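Local coordinates for uncharacterized protein (Bacteroides ovatus, PDB 4IRT), which is of unknown function but, as a member of a BNR-repeat family within the beta-propeller clan, may be a neuraminidase, at residues Cys15-Thr20 with Lys70-Ile75; Thr63-Asn68 with Val88-His93. One frame throughout, in Å; residues are numbered along the deposited sequence. Where two conformers were deposited one is given.

Contact 1: residues Cys15-Thr20 with Lys70-Ile75; sequences CTSVNT and KDAHNI
Val18 and Ala72 bring two loops together in a buried packing contact that joins the approach to the four-stranded sheet 28-63 with the chain leaving it. Their CA atoms come within 4.0 Å, close enough for side chains to pack on the opposing backbone as well as on each other. Val18 carries most of this. Its CB lies 3.9 Å from Ala72 CA, and CG2, swung anti to the backbone N, lies 3.7 Å from Asn74 O, a carbonyl that is hydrogen-bonded to Tyr40 OH. Next along the chain, Ile75 CG2 lies 3.3 Å from Val18 O and 4.2 Å from Val18 CG2. Thr16 extends the seam at its other end, with its methyl CG2 against Lys70 O at 3.6 Å.

Each partner is stiffened from within. Ser17-Thr20 and Asp71-Asn74 are both type I turns. Overlapping the start of the first, Thr16 OG1 receives Val18 N at 3.3 Å in an ST turn, while its hydroxyl also bonds Val69 O, just before the second segment. In the other turn, Asp71 OD1 holds two donors: His73 N closes an Asx turn, and His73 ND1 comes in at 2.8 Å along the syn lone pair, with the oxygen only 4° from the ring plane. The in-plane ND1 bond restrains the imidazole's rotation, while the bond from His73 N ties the carboxylate to the turn.

Segment 70-75 returns the chain from one antiparallel sheet to strand 76-80, the first of the next, a blade-to-blade connection of the kind that links successive sheets in a beta-propeller, consistent with this protein's family.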
loop_
_atom_site.group_PDB
_atom_site.type_symbol
_atom_site.label_atom_id
_atom_site.label_comp_id
_atom_site.label_asym_id
_atom_site.label_seq_id
_atom_site.Cartn_x
_atom_site.Cartn_y
_atom_site.Cartn_z
ATOM N N CYS A 15 -16.434 -10.604 5.548
ATOM C CA CYS A 15 -16.589 -11.853 4.798
ATOM C C CYS A 15 -15.528 -12.027 3.709
ATOM O O CYS A 15 -15.279 -13.156 3.263
ATOM C CB CYS A 15 -17.979 -11.949 4.175
ATOM S SG CYS A 15 -19.340 -12.016 5.374
ATOM N N THR A 16 -14.949 -10.909 3.262
ATOM C CA THR A 16 -13.754 -10.887 2.446
ATOM C C THR A 16 -12.742 -9.939 3.102
ATOM O O THR A 16 -13.063 -9.268 4.066
ATOM C CB THR A 16 -14.002 -10.362 1.010
ATOM O OG1 THR A 16 -14.229 -8.942 1.070
ATOM C CG2 THR A 16 -15.170 -11.083 0.327
ATOM N N SER A 17 -11.535 -9.871 2.544
ATOM C CA SER A 17 -10.451 -9.011 3.042
ATOM C C SER A 17 -10.437 -7.610 2.421
ATOM O O SER A 17 -9.445 -6.918 2.524
ATOM C CB SER A 17 -9.089 -9.672 2.768
ATOM O OG SER A 17 -8.953 -10.012 1.400
ATOM N N VAL A 18 -11.544 -7.190 1.806
ATOM C CA VAL A 18 -11.606 -5.910 1.112
ATOM C C VAL A 18 -11.175 -4.707 1.961
ATOM O O VAL A 18 -10.531 -3.758 1.454
ATOM C CB VAL A 18 -12.990 -5.697 0.421
ATOM C CG1 VAL A 18 -14.084 -5.407 1.430
ATOM C CG2 VAL A 18 -12.888 -4.591 -0.629
ATOM N N ASN A 19 -11.463 -4.749 3.261
ATOM C CA ASN A 19 -11.075 -3.639 4.132
ATOM C C ASN A 19 -9.629 -3.697 4.572
ATOM O O ASN A 19 -9.131 -2.717 5.119
ATOM C CB ASN A 19 -11.941 -3.608 5.388
ATOM C CG ASN A 19 -13.314 -3.018 5.164
ATOM O OD1 ASN A 19 -13.547 -2.205 4.265
ATOM N ND2 ASN A 19 -14.234 -3.400 6.021
ATOM N N THR A 20 -8.955 -4.836 4.341
ATOM C CA THR A 20 -7.663 -5.120 4.967
ATOM C C THR A 20 -6.626 -5.681 3.948
ATOM O O THR A 20 -6.055 -6.748 4.148
ATOM C CB THR A 20 -7.850 -6.129 6.120
ATOM O OG1 THR A 20 -8.447 -7.345 5.605
ATOM C CG2 THR A 20 -8.741 -5.559 7.215
ATOM N N LYS A 70 -17.945 -8.220 -1.897
ATOM C CA LYS A 70 -17.629 -9.621 -2.221
ATOM C C LYS A 70 -16.399 -9.820 -3.093
ATOM O O LYS A 70 -15.875 -10.933 -3.150
ATOM C CB LYS A 70 -18.847 -10.299 -2.874
ATOM C CG LYS A 70 -19.957 -10.521 -1.887
ATOM C CD LYS A 70 -21.118 -11.237 -2.530
ATOM C CE LYS A 70 -22.381 -11.138 -1.685
ATOM N NZ LYS A 70 -22.301 -12.081 -0.542
ATOM N N ASP A 71 -15.912 -8.762 -3.747
ATOM C CA ASP A 71 -14.640 -8.777 -4.483
ATOM C C ASP A 71 -13.585 -8.003 -3.691
ATOM O O ASP A 71 -13.602 -6.759 -3.623
ATOM C CB ASP A 71 -14.828 -8.166 -5.879
ATOM C CG ASP A 71 -13.657 -8.406 -6.785
ATOM O OD1 ASP A 71 -12.512 -8.493 -6.302
ATOM O OD2 ASP A 71 -13.866 -8.453 -8.022
ATOM N N ALA A 72 -12.660 -8.732 -3.088
ATOM C CA ALA A 72 -11.599 -8.120 -2.272
ATOM C C ALA A 72 -10.668 -7.210 -3.031
ATOM O O ALA A 72 -9.849 -6.533 -2.410
ATOM C CB ALA A 72 -10.789 -9.213 -1.557
ATOM N N HIS A 73 -10.730 -7.195 -4.370
ATOM C CA HIS A 73 -9.984 -6.199 -5.129
ATOM C C HIS A 73 -10.489 -4.781 -4.950
ATOM O O HIS A 73 -9.733 -3.808 -5.153
ATOM C CB HIS A 73 -10.010 -6.495 -6.624
ATOM C CG HIS A 73 -9.277 -7.747 -6.991
ATOM N ND1 HIS A 73 -9.864 -8.990 -6.945
ATOM C CD2 HIS A 73 -7.998 -7.947 -7.383
ATOM C CE1 HIS A 73 -8.971 -9.905 -7.286
ATOM N NE2 HIS A 73 -7.840 -9.294 -7.585
ATOM N N ASN A 74 -11.775 -4.678 -4.622
ATOM C CA ASN A 74 -12.544 -3.449 -4.790
ATOM C C ASN A 74 -12.384 -2.441 -3.613
ATOM O O ASN A 74 -13.356 -1.877 -3.081
ATOM C CB ASN A 74 -14.011 -3.791 -5.025
ATOM C CG ASN A 74 -14.270 -4.390 -6.396
ATOM O OD1 ASN A 74 -13.548 -5.298 -6.847
ATOM N ND2 ASN A 74 -15.314 -3.908 -7.058
ATOM N N ILE A 75 -11.125 -2.221 -3.246
ATOM C CA ILE A 75 -10.774 -1.457 -2.047
ATOM C C ILE A 75 -11.061 0.039 -2.126
ATOM O O ILE A 75 -11.295 0.597 -3.206
ATOM C CB ILE A 75 -9.289 -1.668 -1.701
ATOM C CG1 ILE A 75 -8.387 -1.146 -2.839
ATOM C CG2 ILE A 75 -9.040 -3.141 -1.440
ATOM C CD1 ILE A 75 -7.765 0.177 -2.535
#

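Contact 2: residues Thr63-Asn68 with Val88-His93; sequences TQYQGN and VSFDHH. With EDO (1,2-ethanediol), chain L.
Asp91 OD1 is gripped by two donors, one of them the backbone N of Asn68 at 2.9 Å and the other the side-chain amide of Asn74. The Asn68 bond is fairly straight, 163° at the hydrogen, yet it arrives from above the carboxylate plane, 57° out of it. Gly67 explains how the chains can lie so near: its CA rests 3.4 Å from Asp91 CG. The second oxygen, OD2, serves solvent and ligand. A water donates to it at 2.9 Å and also to Gln66 O, bridging the segments, while the hydroxyl O2 of a bound 1,2-ethanediol donates to OD2 at 2.7 Å. With CG anti to its backbone N and the main chain in a left-handed conformation (phi 64°), Asp91 turns its acid across to the other segment.

An apolar patch adjoins this polar end. Phe90 CE2 lies 3.8 Å from Tyr65 CB, and Phe90 CZ is equally near to Tyr65 CG; the rings themselves are oblique, their centroids 5.5 Å apart. Gln64 CG sits over one face of the tyrosine, whose OH bonds Gly111 O.

After a corner at Gln64, Tyr65 bonds through its backbone to Leu46 of strand 45-52, and Gly67 to Gly44 just before that strand. Phe90 packs between the two sheets, touching Leu46 on one and Cys100 of strand 99-101 on the other.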
loop_
_atom_site.group_PDB
_atom_site.type_symbol
_atom_site.label_atom_id
_atom_site.label_comp_id
_atom_site.label_asym_id
_atom_site.label_seq_id
_atom_site.Cartn_x
_atom_site.Cartn_y
_atom_site.Cartn_z
ATOM N N THR A 63 -21.621 7.080 4.010
ATOM C CA THR A 63 -21.783 7.869 2.801
ATOM C C THR A 63 -22.932 7.300 1.960
ATOM O O THR A 63 -23.566 6.300 2.326
ATOM C CB THR A 63 -20.500 7.887 1.944
ATOM O OG1 THR A 63 -20.309 6.592 1.328
ATOM C CG2 THR A 63 -19.259 8.225 2.791
ATOM N N GLN A 64 -23.138 7.926 0.816
ATOM C CA GLN A 64 -24.195 7.560 -0.101
ATOM C C GLN A 64 -23.741 6.440 -1.039
ATOM O O GLN A 64 -24.513 6.014 -1.902
ATOM C CB GLN A 64 -24.615 8.790 -0.920
ATOM C CG GLN A 64 -23.523 9.348 -1.856
ATOM C CD GLN A 64 -22.747 10.493 -1.240
ATOM O OE1 GLN A 64 -22.278 10.380 -0.103
ATOM N NE2 GLN A 64 -22.562 11.581 -1.995
ATOM N N TYR A 65 -22.501 5.976 -0.883
ATOM C CA TYR A 65 -21.911 5.014 -1.803
ATOM C C TYR A 65 -21.741 3.628 -1.205
ATOM O O TYR A 65 -21.497 3.473 -0.016
ATOM C CB TYR A 65 -20.549 5.516 -2.285
ATOM C CG TYR A 65 -20.670 6.852 -2.987
ATOM C CD1 TYR A 65 -21.443 6.981 -4.146
ATOM C CD2 TYR A 65 -20.038 7.985 -2.495
ATOM C CE1 TYR A 65 -21.571 8.197 -4.799
ATOM C CE2 TYR A 65 -20.155 9.209 -3.149
ATOM C CZ TYR A 65 -20.926 9.304 -4.291
ATOM O OH TYR A 65 -21.078 10.507 -4.956
ATOM N N GLN A 66 -21.890 2.641 -2.080
ATOM C CA GLN A 66 -21.640 1.251 -1.777
ATOM C C GLN A 66 -20.525 0.722 -2.636
ATOM O O GLN A 66 -20.245 1.275 -3.698
ATOM C CB GLN A 66 -22.872 0.425 -2.057
ATOM C CG GLN A 66 -23.960 0.596 -1.038
ATOM C CD GLN A 66 -25.177 -0.223 -1.403
ATOM O OE1 GLN A 66 -25.871 0.127 -2.310
ATOM N NE2 GLN A 66 -25.438 -1.306 -0.670
ATOM N N GLY A 67 -19.885 -0.351 -2.173
ATOM C CA GLY A 67 -18.958 -1.102 -3.009
ATOM C C GLY A 67 -19.289 -2.590 -3.114
ATOM O O GLY A 67 -20.020 -3.164 -2.277
ATOM N N ASN A 68 -18.768 -3.225 -4.151
ATOM C CA ASN A 68 -18.893 -4.680 -4.315
ATOM C C ASN A 68 -17.927 -5.406 -3.382
ATOM O O ASN A 68 -16.914 -5.906 -3.805
ATOM C CB ASN A 68 -18.640 -5.078 -5.756
ATOM C CG ASN A 68 -18.851 -6.548 -5.988
ATOM O OD1 ASN A 68 -19.569 -7.209 -5.225
ATOM N ND2 ASN A 68 -18.241 -7.076 -7.044
ATOM N N VAL A 88 -11.145 10.453 -2.156
ATOM C CA VAL A 88 -11.376 9.036 -1.973
ATOM C C VAL A 88 -11.770 8.373 -3.290
ATOM O O VAL A 88 -12.574 8.896 -4.059
ATOM C CB VAL A 88 -12.426 8.776 -0.867
ATOM C CG1 VAL A 88 -13.791 9.293 -1.281
ATOM C CG2 VAL A 88 -12.478 7.303 -0.502
ATOM N N SER A 89 -11.195 7.204 -3.530
ATOM C CA SER A 89 -11.446 6.437 -4.729
ATOM C C SER A 89 -11.636 4.985 -4.296
ATOM O O SER A 89 -10.917 4.487 -3.430
ATOM C CB SER A 89 -10.286 6.624 -5.734
ATOM O OG SER A 89 -10.569 6.010 -6.989
ATOM N N PHE A 90 -12.616 4.311 -4.881
ATOM C CA PHE A 90 -13.084 3.045 -4.322
ATOM C C PHE A 90 -13.757 2.148 -5.335
ATOM O O PHE A 90 -14.218 2.611 -6.362
ATOM C CB PHE A 90 -14.080 3.308 -3.204
ATOM C CG PHE A 90 -15.166 4.278 -3.566
ATOM C CD1 PHE A 90 -14.940 5.630 -3.556
ATOM C CD2 PHE A 90 -16.431 3.822 -3.915
ATOM C CE1 PHE A 90 -15.945 6.521 -3.907
ATOM C CE2 PHE A 90 -17.456 4.714 -4.267
ATOM C CZ PHE A 90 -17.210 6.062 -4.248
ATOM N N ASP A 91 -13.845 0.878 -4.987
ATOM C CA ASP A 91 -14.756 -0.071 -5.634
ATOM C C ASP A 91 -14.483 -0.334 -7.122
ATOM O O ASP A 91 -15.398 -0.234 -7.979
ATOM C CB ASP A 91 -16.213 0.393 -5.443
ATOM C CG ASP A 91 -17.212 -0.642 -5.943
ATOM O OD1 ASP A 91 -16.905 -1.851 -5.838
ATOM O OD2 ASP A 91 -18.269 -0.256 -6.467
ATOM N N HIS A 92 -13.245 -0.710 -7.430
ATOM C CA HIS A 92 -12.882 -1.068 -8.785
ATOM C C HIS A 92 -12.268 -2.460 -8.930
ATOM O O HIS A 92 -11.371 -2.870 -8.161
ATOM C CB HIS A 92 -11.815 -0.146 -9.348
ATOM C CG HIS A 92 -12.029 1.314 -9.104
ATOM N ND1 HIS A 92 -11.490 1.962 -8.014
ATOM C CD2 HIS A 92 -12.633 2.268 -9.857
ATOM C CE1 HIS A 92 -11.766 3.255 -8.100
ATOM N NE2 HIS A 92 -12.450 3.467 -9.211
ATOM N N HIS A 93 -12.628 -3.097 -10.033
ATOM C CA HIS A 93 -11.894 -4.247 -10.544
ATOM C C HIS A 93 -12.066 -4.301 -12.047
ATOM O O HIS A 93 -12.779 -5.160 -12.574
ATOM C CB HIS A 93 -12.356 -5.526 -9.874
ATOM C CG HIS A 93 -11.464 -6.691 -10.150
ATOM N ND1 HIS A 93 -11.766 -7.971 -9.740
ATOM C CD2 HIS A 93 -10.290 -6.775 -10.820
ATOM C CE1 HIS A 93 -10.806 -8.789 -10.124
ATOM N NE2 HIS A 93 -9.898 -8.092 -10.784
HETATM C C1 EDO L . -17.924 -1.940 -9.378
HETATM O O1 EDO L . -19.270 -2.460 -9.571
HETATM C C2 EDO L . -17.755 -0.541 -9.968
HETATM O O2 EDO L . -18.282 0.482 -9.096
HETATM O O HOH W 1 -19.507 2.391 -6.100
#

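In the fold
Contacts 1 and 2 form one continuous network, their centres about 11 Å apart and their four segments alternating along the chain. The Asp71 carboxylate serves both: its OD2 takes His93 ND1 at 2.8 Å, and the His93 ring stacks on that of His73. Asp91 is shared likewise, for the bond from Asn74 ND2 to Asp91 OD1, 2.9 Å long, ties the 70-75 turn to segment 88-93; a backbone bond between Ile75 and Asp91 adds to this. Contact 1 lies buried, about 14 Å from the chain's centre to its own, and contact 2 nearer the surface at about 17 Å, where the diol, probably from the crystallisation liquor, also bonds Asn98.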